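PDB 1KQ1: host Factor for Q beta from Staphylococcus aureus, which probably binds RNA as a ring-shaped Sm-like hexamer and so acts as a pleiotropic regulator of translation. Local coordinates for residues Phe15-Leu27 and Leu54-Glu66. Sequence-based numbering, arbitrary orientation.
Sequences FKANQTEVTVFFL and LIYKHAISTYTVE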
ATOM      1  N   PHE C  15      19.342  10.968 -14.160  1.00 14.82           N
ATOM      2  CA  PHE C  15      19.602   9.542 -14.329  1.00 12.43           C
ATOM      3  C   PHE C  15      19.377   9.147 -15.769  1.00 12.09           C
ATOM      4  O   PHE C  15      20.147   8.370 -16.326  1.00 17.14           O
ATOM      5  CB  PHE C  15      18.643   8.657 -13.465  1.00  9.97           C
ATOM      6  CG  PHE C  15      18.821   8.781 -11.984  1.00 17.45           C
ATOM      7  CD1 PHE C  15      20.018   9.219 -11.424  1.00 21.11           C
ATOM      8  CD2 PHE C  15      17.767   8.440 -11.133  1.00 14.68           C
ATOM      9  CE1 PHE C  15      20.158   9.325 -10.038  1.00 25.51           C
ATOM     10  CE2 PHE C  15      17.893   8.543  -9.759  1.00 19.52           C
ATOM     11  CZ  PHE C  15      19.081   8.981  -9.198  1.00 21.68           C
ATOM     12  N   LYS C  16      18.275   9.634 -16.356  1.00 10.54           N
ATOM     13  CA  LYS C  16      17.919   9.336 -17.713  1.00 12.39           C
ATOM     14  C   LYS C  16      18.966   9.883 -18.681  1.00 15.61           C
ATOM     15  O   LYS C  16      19.461   9.170 -19.566  1.00 15.86           O
ATOM     16  CB  LYS C  16      16.555   9.963 -18.040  1.00 13.84           C
ATOM     17  CG  LYS C  16      16.033   9.688 -19.408  1.00 14.15           C
ATOM     18  CD  LYS C  16      14.690  10.370 -19.637  1.00 19.14           C
ATOM     19  CE  LYS C  16      14.298  10.399 -21.088  1.00 26.18           C
ATOM     20  NZ  LYS C  16      13.180  11.393 -21.294  1.00 28.59           N
ATOM     21  N   ALA C  17      19.285  11.157 -18.510  1.00 14.98           N
ATOM     22  CA  ALA C  17      20.195  11.765 -19.477  1.00 17.54           C
ATOM     23  C   ALA C  17      21.569  11.177 -19.451  1.00 18.96           C
ATOM     24  O   ALA C  17      22.201  11.049 -20.511  1.00 22.10           O
ATOM     25  CB  ALA C  17      20.282  13.250 -19.244  1.00 15.23           C
ATOM     26  N   ASN C  18      22.031  10.828 -18.256  1.00 12.73           N
ATOM     27  CA  ASN C  18      23.369  10.288 -18.095  1.00 17.22           C
ATOM     28  C   ASN C  18      23.434   8.759 -18.203  1.00 21.44           C
ATOM     29  O   ASN C  18      24.514   8.154 -18.095  1.00 20.46           O
ATOM     30  CB  ASN C  18      23.936  10.724 -16.761  1.00 19.34           C
ATOM     31  CG  ASN C  18      24.127  12.226 -16.672  1.00 29.73           C
ATOM     32  OD1 ASN C  18      23.896  12.830 -15.629  1.00 35.65           O
ATOM     33  ND2 ASN C  18      24.565  12.826 -17.767  1.00 28.36           N
ATOM     34  N   GLN C  19      22.286   8.142 -18.460  1.00 15.75           N
ATOM     35  CA  GLN C  19      22.212   6.656 -18.548  1.00 17.01           C
ATOM     36  C   GLN C  19      22.875   6.013 -17.336  1.00 18.39           C
ATOM     37  O   GLN C  19      23.515   4.954 -17.441  1.00 18.17           O
ATOM     38  CB  GLN C  19      22.863   6.153 -19.837  1.00 13.65           C
ATOM     39  CG  GLN C  19      22.056   6.570 -21.070  1.00 19.28           C
ATOM     40  CD  GLN C  19      22.536   5.910 -22.348  1.00 27.71           C
ATOM     41  OE1 GLN C  19      22.285   4.731 -22.587  1.00 33.55           O
ATOM     42  NE2 GLN C  19      23.227   6.675 -23.179  1.00 27.41           N
ATOM     43  N   THR C  20      22.687   6.587 -16.156  1.00 14.72           N
ATOM     44  CA  THR C  20      23.338   6.012 -15.025  1.00 19.04           C
ATOM     45  C   THR C  20      22.666   4.724 -14.542  1.00 18.67           C
ATOM     46  O   THR C  20      21.449   4.537 -14.619  1.00 18.01           O
ATOM     47  CB  THR C  20      23.633   7.083 -13.898  1.00 34.78           C
ATOM     48  OG1 THR C  20      23.097   6.676 -12.641  1.00 30.95           O
ATOM     49  CG2 THR C  20      23.140   8.465 -14.296  1.00 13.00           C
ATOM     50  N   GLU C  21      23.505   3.775 -14.163  1.00 23.15           N
ATOM     51  CA  GLU C  21      23.004   2.506 -13.672  1.00 18.29           C
ATOM     52  C   GLU C  21      22.424   2.779 -12.281  1.00 18.57           C
ATOM     53  O   GLU C  21      23.136   3.118 -11.354  1.00 18.50           O
ATOM     54  CB  GLU C  21      24.185   1.534 -13.576  1.00 22.38           C
ATOM     55  CG  GLU C  21      23.800   0.109 -13.230  1.00 38.93           C
ATOM     56  CD  GLU C  21      23.273  -0.672 -14.411  1.00 48.07           C
ATOM     57  OE1 GLU C  21      23.134  -0.088 -15.506  1.00 52.66           O
ATOM     58  OE2 GLU C  21      22.999  -1.882 -14.246  1.00 56.53           O
ATOM     59  N   VAL C  22      21.110   2.639 -12.140  1.00 15.38           N
ATOM     60  CA  VAL C  22      20.436   2.896 -10.887  1.00 15.52           C
ATOM     61  C   VAL C  22      19.878   1.578 -10.328  1.00 13.58           C
ATOM     62  O   VAL C  22      19.541   0.685 -11.091  1.00 16.85           O
ATOM     63  CB  VAL C  22      19.227   3.843 -11.159  1.00 18.27           C
ATOM     64  CG1 VAL C  22      18.341   4.000  -9.923  1.00 30.32           C
ATOM     65  CG2 VAL C  22      19.749   5.211 -11.651  1.00 22.25           C
ATOM     66  N   THR C  23      19.809   1.521  -9.008  1.00 11.01           N
ATOM     67  CA  THR C  23      19.218   0.388  -8.302  1.00 11.96           C
ATOM     68  C   THR C  23      17.864   0.901  -7.764  1.00 10.64           C
ATOM     69  O   THR C  23      17.785   1.924  -7.062  1.00 11.67           O
ATOM     70  CB  THR C  23      20.064  -0.063  -7.122  1.00 14.67           C
ATOM     71  OG1 THR C  23      21.326  -0.565  -7.629  1.00 21.27           O
ATOM     72  CG2 THR C  23      19.373  -1.220  -6.359  1.00 23.34           C
ATOM     73  N   VAL C  24      16.819   0.187  -8.129  1.00  8.45           N
ATOM     74  CA  VAL C  24      15.464   0.517  -7.690  1.00  8.73           C
ATOM     75  C   VAL C  24      15.066  -0.500  -6.612  1.00  8.99           C
ATOM     76  O   VAL C  24      15.119  -1.741  -6.871  1.00 12.91           O
ATOM     77  CB  VAL C  24      14.493   0.378  -8.859  1.00 10.05           C
ATOM     78  CG1 VAL C  24      13.017   0.598  -8.391  1.00 12.99           C
ATOM     79  CG2 VAL C  24      14.828   1.383  -9.951  1.00 11.65           C
ATOM     80  N   PHE C  25      14.729  -0.018  -5.417  1.00  7.91           N
ATOM     81  CA  PHE C  25      14.238  -0.904  -4.375  1.00  7.47           C
ATOM     82  C   PHE C  25      12.751  -0.792  -4.366  1.00  8.72           C
ATOM     83  O   PHE C  25      12.193   0.302  -4.512  1.00  9.63           O
ATOM     84  CB  PHE C  25      14.782  -0.521  -3.002  1.00  9.79           C
ATOM     85  CG  PHE C  25      16.200  -0.908  -2.812  1.00 14.14           C
ATOM     86  CD1 PHE C  25      16.516  -2.049  -2.107  1.00 16.03           C
ATOM     87  CD2 PHE C  25      17.198  -0.113  -3.337  1.00 15.37           C
ATOM     88  CE1 PHE C  25      17.858  -2.407  -1.912  1.00 25.37           C
ATOM     89  CE2 PHE C  25      18.548  -0.458  -3.152  1.00 25.08           C
ATOM     90  CZ  PHE C  25      18.862  -1.610  -2.432  1.00 22.90           C
ATOM     91  N   PHE C  26      12.094  -1.938  -4.190  1.00  6.62           N
ATOM     92  CA  PHE C  26      10.612  -1.982  -4.170  1.00  8.54           C
ATOM     93  C   PHE C  26      10.036  -1.985  -2.760  1.00  7.53           C
ATOM     94  O   PHE C  26      10.759  -2.147  -1.793  1.00  8.20           O
ATOM     95  CB  PHE C  26      10.186  -3.249  -4.933  1.00  8.44           C
ATOM     96  CG  PHE C  26      10.525  -3.212  -6.372  1.00  9.14           C
ATOM     97  CD1 PHE C  26       9.600  -2.711  -7.286  1.00 14.91           C
ATOM     98  CD2 PHE C  26      11.778  -3.650  -6.818  1.00 13.92           C
ATOM     99  CE1 PHE C  26       9.933  -2.651  -8.652  1.00 16.53           C
ATOM    100  CE2 PHE C  26      12.120  -3.587  -8.184  1.00 18.10           C
ATOM    101  CZ  PHE C  26      11.185  -3.084  -9.086  1.00 19.57           C
ATOM    102  N   LEU C  27       8.708  -1.856  -2.640  1.00  8.98           N
ATOM    103  CA  LEU C  27       8.090  -1.868  -1.327  1.00  7.73           C
ATOM    104  C   LEU C  27       8.385  -3.121  -0.553  1.00 10.39           C
ATOM    105  O   LEU C  27       8.457  -3.058   0.678  1.00 11.29           O
ATOM    106  CB  LEU C  27       6.575  -1.730  -1.422  1.00 13.82           C
ATOM    107  CG  LEU C  27       6.015  -0.497  -2.109  1.00 14.71           C
ATOM    108  CD1 LEU C  27       4.469  -0.505  -1.954  1.00 11.80           C
ATOM    109  CD2 LEU C  27       6.598   0.737  -1.480  1.00 15.93           C
ATOM    110  N   LEU C  54       8.891  -2.497 -16.842  1.00 11.19           N
ATOM    111  CA  LEU C  54       8.029  -1.321 -16.772  1.00  9.10           C
ATOM    112  C   LEU C  54       7.555  -1.374 -15.296  1.00 11.63           C
ATOM    113  O   LEU C  54       6.793  -2.277 -14.923  1.00 10.35           O
ATOM    114  CB  LEU C  54       6.825  -1.454 -17.698  1.00 14.22           C
ATOM    115  CG  LEU C  54       5.895  -0.256 -17.652  1.00 17.15           C
ATOM    116  CD1 LEU C  54       6.691   1.000 -18.117  1.00 20.09           C
ATOM    117  CD2 LEU C  54       4.683  -0.532 -18.543  1.00 22.81           C
ATOM    118  N   ILE C  55       8.003  -0.409 -14.501  1.00  9.13           N
ATOM    119  CA  ILE C  55       7.774  -0.392 -13.040  1.00  8.22           C
ATOM    120  C   ILE C  55       6.797   0.658 -12.626  1.00 13.35           C
ATOM    121  O   ILE C  55       6.850   1.813 -13.099  1.00 11.62           O
ATOM    122  CB  ILE C  55       9.121  -0.110 -12.331  1.00  7.46           C
ATOM    123  CG1 ILE C  55      10.175  -1.167 -12.706  1.00 12.07           C
ATOM    124  CG2 ILE C  55       8.924  -0.088 -10.854  1.00  9.58           C
ATOM    125  CD1 ILE C  55      11.635  -0.726 -12.269  1.00 13.71           C
ATOM    126  N   TYR C  56       5.851   0.283 -11.769  1.00  7.87           N
ATOM    127  CA  TYR C  56       4.957   1.304 -11.269  1.00  8.50           C
ATOM    128  C   TYR C  56       5.603   2.085 -10.123  1.00  8.74           C
ATOM    129  O   TYR C  56       6.149   1.502  -9.163  1.00  7.49           O
ATOM    130  CB  TYR C  56       3.614   0.722 -10.745  1.00  6.67           C
ATOM    131  CG  TYR C  56       2.640   0.344 -11.817  1.00  8.75           C
ATOM    132  CD1 TYR C  56       2.041   1.311 -12.616  1.00 10.93           C
ATOM    133  CD2 TYR C  56       2.332  -0.995 -12.035  1.00  9.56           C
ATOM    134  CE1 TYR C  56       1.166   0.935 -13.628  1.00  9.85           C
ATOM    135  CE2 TYR C  56       1.434  -1.375 -13.042  1.00 10.61           C
ATOM    136  CZ  TYR C  56       0.873  -0.391 -13.828  1.00 10.28           C
ATOM    137  OH  TYR C  56       0.037  -0.755 -14.866  1.00 11.92           O
ATOM    138  N   LYS C  57       5.552   3.429 -10.217  1.00  9.13           N
ATOM    139  CA  LYS C  57       6.107   4.207  -9.129  1.00  8.92           C
ATOM    140  C   LYS C  57       5.455   3.872  -7.785  1.00  6.25           C
ATOM    141  O   LYS C  57       6.082   3.989  -6.724  1.00  6.92           O
ATOM    142  CB  LYS C  57       5.956   5.726  -9.400  1.00 14.05           C
ATOM    143  CG  LYS C  57       7.016   6.334 -10.309  1.00 25.78           C
ATOM    144  CD  LYS C  57       6.810   7.863 -10.347  1.00 21.36           C
ATOM    145  CE  LYS C  57       7.927   8.596 -11.109  1.00 27.77           C
ATOM    146  NZ  LYS C  57       7.694  10.115 -11.196  1.00 21.17           N
ATOM    147  N   HIS C  58       4.178   3.451  -7.803  1.00  6.50           N
ATOM    148  CA  HIS C  58       3.545   3.132  -6.538  1.00  6.94           C
ATOM    149  C   HIS C  58       4.218   1.966  -5.829  1.00  6.59           C
ATOM    150  O   HIS C  58       4.039   1.803  -4.612  1.00  8.52           O
ATOM    151  CB  HIS C  58       2.015   2.877  -6.700  1.00  6.53           C
ATOM    152  CG  HIS C  58       1.647   1.697  -7.558  1.00  8.07           C
ATOM    153  ND1 HIS C  58       0.745   1.810  -8.599  1.00 10.65           N
ATOM    154  CD2 HIS C  58       1.971   0.381  -7.482  1.00  9.82           C
ATOM    155  CE1 HIS C  58       0.538   0.619  -9.137  1.00 10.50           C
ATOM    156  NE2 HIS C  58       1.272  -0.271  -8.482  1.00  7.52           N
ATOM    157  N   ALA C  59       4.997   1.170  -6.571  1.00  6.47           N
ATOM    158  CA  ALA C  59       5.689   0.040  -5.966  1.00  5.14           C
ATOM    159  C   ALA C  59       7.136   0.334  -5.603  1.00  5.86           C
ATOM    160  O   ALA C  59       7.839  -0.538  -5.060  1.00  8.42           O
ATOM    161  CB  ALA C  59       5.628  -1.178  -6.902  1.00  7.79           C
ATOM    162  N   ILE C  60       7.620   1.529  -5.967  1.00  6.21           N
ATOM    163  CA  ILE C  60       9.006   1.864  -5.652  1.00  7.27           C
ATOM    164  C   ILE C  60       9.180   2.478  -4.289  1.00  7.28           C
ATOM    165  O   ILE C  60       8.365   3.301  -3.837  1.00  6.97           O
ATOM    166  CB  ILE C  60       9.562   2.845  -6.718  1.00  6.32           C
ATOM    167  CG1 ILE C  60       9.530   2.172  -8.093  1.00  5.95           C
ATOM    168  CG2 ILE C  60      11.001   3.315  -6.313  1.00  9.06           C
ATOM    169  CD1 ILE C  60       9.870   3.166  -9.222  1.00  7.89           C
ATOM    170  N   SER C  61      10.229   2.012  -3.594  1.00  5.30           N
ATOM    171  CA  SER C  61      10.584   2.591  -2.295  1.00  5.07           C
ATOM    172  C   SER C  61      11.708   3.598  -2.450  1.00  9.57           C
ATOM    173  O   SER C  61      11.591   4.765  -1.994  1.00  9.04           O
ATOM    174  CB  SER C  61      11.058   1.466  -1.383  1.00 11.07           C
ATOM    175  OG  SER C  61      11.566   2.080  -0.226  1.00 17.40           O
ATOM    176  N   THR C  62      12.783   3.175  -3.112  1.00  8.05           N
ATOM    177  CA  THR C  62      13.981   4.020  -3.190  1.00  8.68           C
ATOM    178  C   THR C  62      14.756   3.867  -4.461  1.00  8.33           C
ATOM    179  O   THR C  62      14.756   2.806  -5.054  1.00 10.93           O
ATOM    180  CB  THR C  62      14.959   3.550  -2.061  1.00 12.81           C
ATOM    181  OG1 THR C  62      14.282   3.531  -0.807  1.00 17.65           O
ATOM    182  CG2 THR C  62      16.208   4.459  -1.918  1.00 15.17           C
ATOM    183  N   TYR C  63      15.470   4.921  -4.872  1.00  8.10           N
ATOM    184  CA  TYR C  63      16.455   4.817  -5.962  1.00 10.33           C
ATOM    185  C   TYR C  63      17.824   5.068  -5.348  1.00 10.73           C
ATOM    186  O   TYR C  63      17.967   5.975  -4.508  1.00 11.24           O
ATOM    187  CB  TYR C  63      16.290   5.894  -7.030  1.00 10.50           C
ATOM    188  CG  TYR C  63      14.954   5.984  -7.673  1.00 10.09           C
ATOM    189  CD1 TYR C  63      14.654   5.272  -8.833  1.00 15.24           C
ATOM    190  CD2 TYR C  63      13.988   6.813  -7.121  1.00 12.98           C
ATOM    191  CE1 TYR C  63      13.361   5.429  -9.442  1.00 14.43           C
ATOM    192  CE2 TYR C  63      12.725   6.956  -7.699  1.00 16.69           C
ATOM    193  CZ  TYR C  63      12.439   6.269  -8.847  1.00 13.51           C
ATOM    194  OH  TYR C  63      11.201   6.435  -9.410  1.00 13.20           O
ATOM    195  N   THR C  64      18.839   4.306  -5.789  1.00 10.72           N
ATOM    196  CA  THR C  64      20.220   4.548  -5.297  1.00 16.59           C
ATOM    197  C   THR C  64      21.149   4.389  -6.502  1.00 18.27           C
ATOM    198  O   THR C  64      20.813   3.699  -7.427  1.00 18.39           O
ATOM    199  CB  THR C  64      20.674   3.504  -4.246  1.00 26.13           C
ATOM    200  OG1 THR C  64      20.821   2.225  -4.881  1.00 32.55           O
ATOM    201  CG2 THR C  64      19.699   3.397  -3.108  1.00 31.01           C
ATOM    202  N   VAL C  65      22.349   5.019  -6.503  1.00 22.84           N
ATOM    203  CA  VAL C  65      23.250   4.879  -7.640  1.00 37.15           C
ATOM    204  C   VAL C  65      24.539   4.168  -7.237  1.00 44.04           C
ATOM    205  O   VAL C  65      24.794   3.879  -6.080  1.00 47.86           O
ATOM    206  CB  VAL C  65      23.600   6.246  -8.255  1.00 40.37           C
ATOM    207  CG1 VAL C  65      24.636   6.086  -9.358  1.00 20.00           C
ATOM    208  CG2 VAL C  65      22.360   6.894  -8.851  1.00 51.77           C
ATOM    209  N   GLU C  66      25.387   3.884  -8.253  1.00 55.41           N
ATOM    210  CA  GLU C  66      26.683   3.209  -8.087  1.00 56.25           C
ATOM    211  C   GLU C  66      26.508   1.696  -8.097  1.00 57.82           C
ATOM    212  O   GLU C  66      26.798   1.061  -7.063  1.00 56.43           O
ATOM    213  CB  GLU C  66      27.360   3.640  -6.784  1.00 57.88           C
ATOM    214  CG  GLU C  66      27.502   5.143  -6.627  1.00 60.49           C
ATOM    215  CD  GLU C  66      27.513   5.559  -5.177  1.00 64.14           C
ATOM    216  OE1 GLU C  66      28.419   5.108  -4.441  1.00 65.69           O
ATOM    217  OE2 GLU C  66      26.613   6.328  -4.773  1.00 58.99           O
TER
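Val65 meets the Phe15 ring obliquely, its CG2 3.5 Å from Phe15 CE1, while its CG1 meets Thr20 OG1, a buried oxygen with no partner in the model. The end of helix 7-17 thus drops one aromatic bump into a hollow bounded by Val65, the CB of Tyr63 and Val22, whose CG2 lies 3.7 Å above the plane of the Phe15 ring. Further along the same face, Val24 splits its branches: CG1 reaches Ile60 CG1 at 3.8 Å, and CG2 lies alongside Tyr63 CD1. On the reverse face, Thr64 OG1 sits between its own backbone N and carbonyl carbon (chi1 68°), a rotation that sets it in plane at the Phe25 ring edge, 3.9 Å from CE2.

Strands 21-26 and 60-65 run antiparallel at 155°, joining the first and last strands of the Sm fold. A classic beta bulge breaks their register: Ser61 N and Thr62 N both donate to Phe25 O, at 2.8 and 3.2 Å, from one face of its carbonyl plane. Beyond it the Phe26 side chain leaves the backbone away from the opposite segment, though its CB touches Ala59 O, and its ring end reaches Ile55, Phe26 CE1 lying 3.5 Å from Ile55 CG2. Leu27 lays CD1 3.5 Å from His58 O, across the 3-10 turn. Thr62 to Thr64 pair antiparallel with a strand of a neighbouring subunit, so the sheet runs on across that interface of the hexamer.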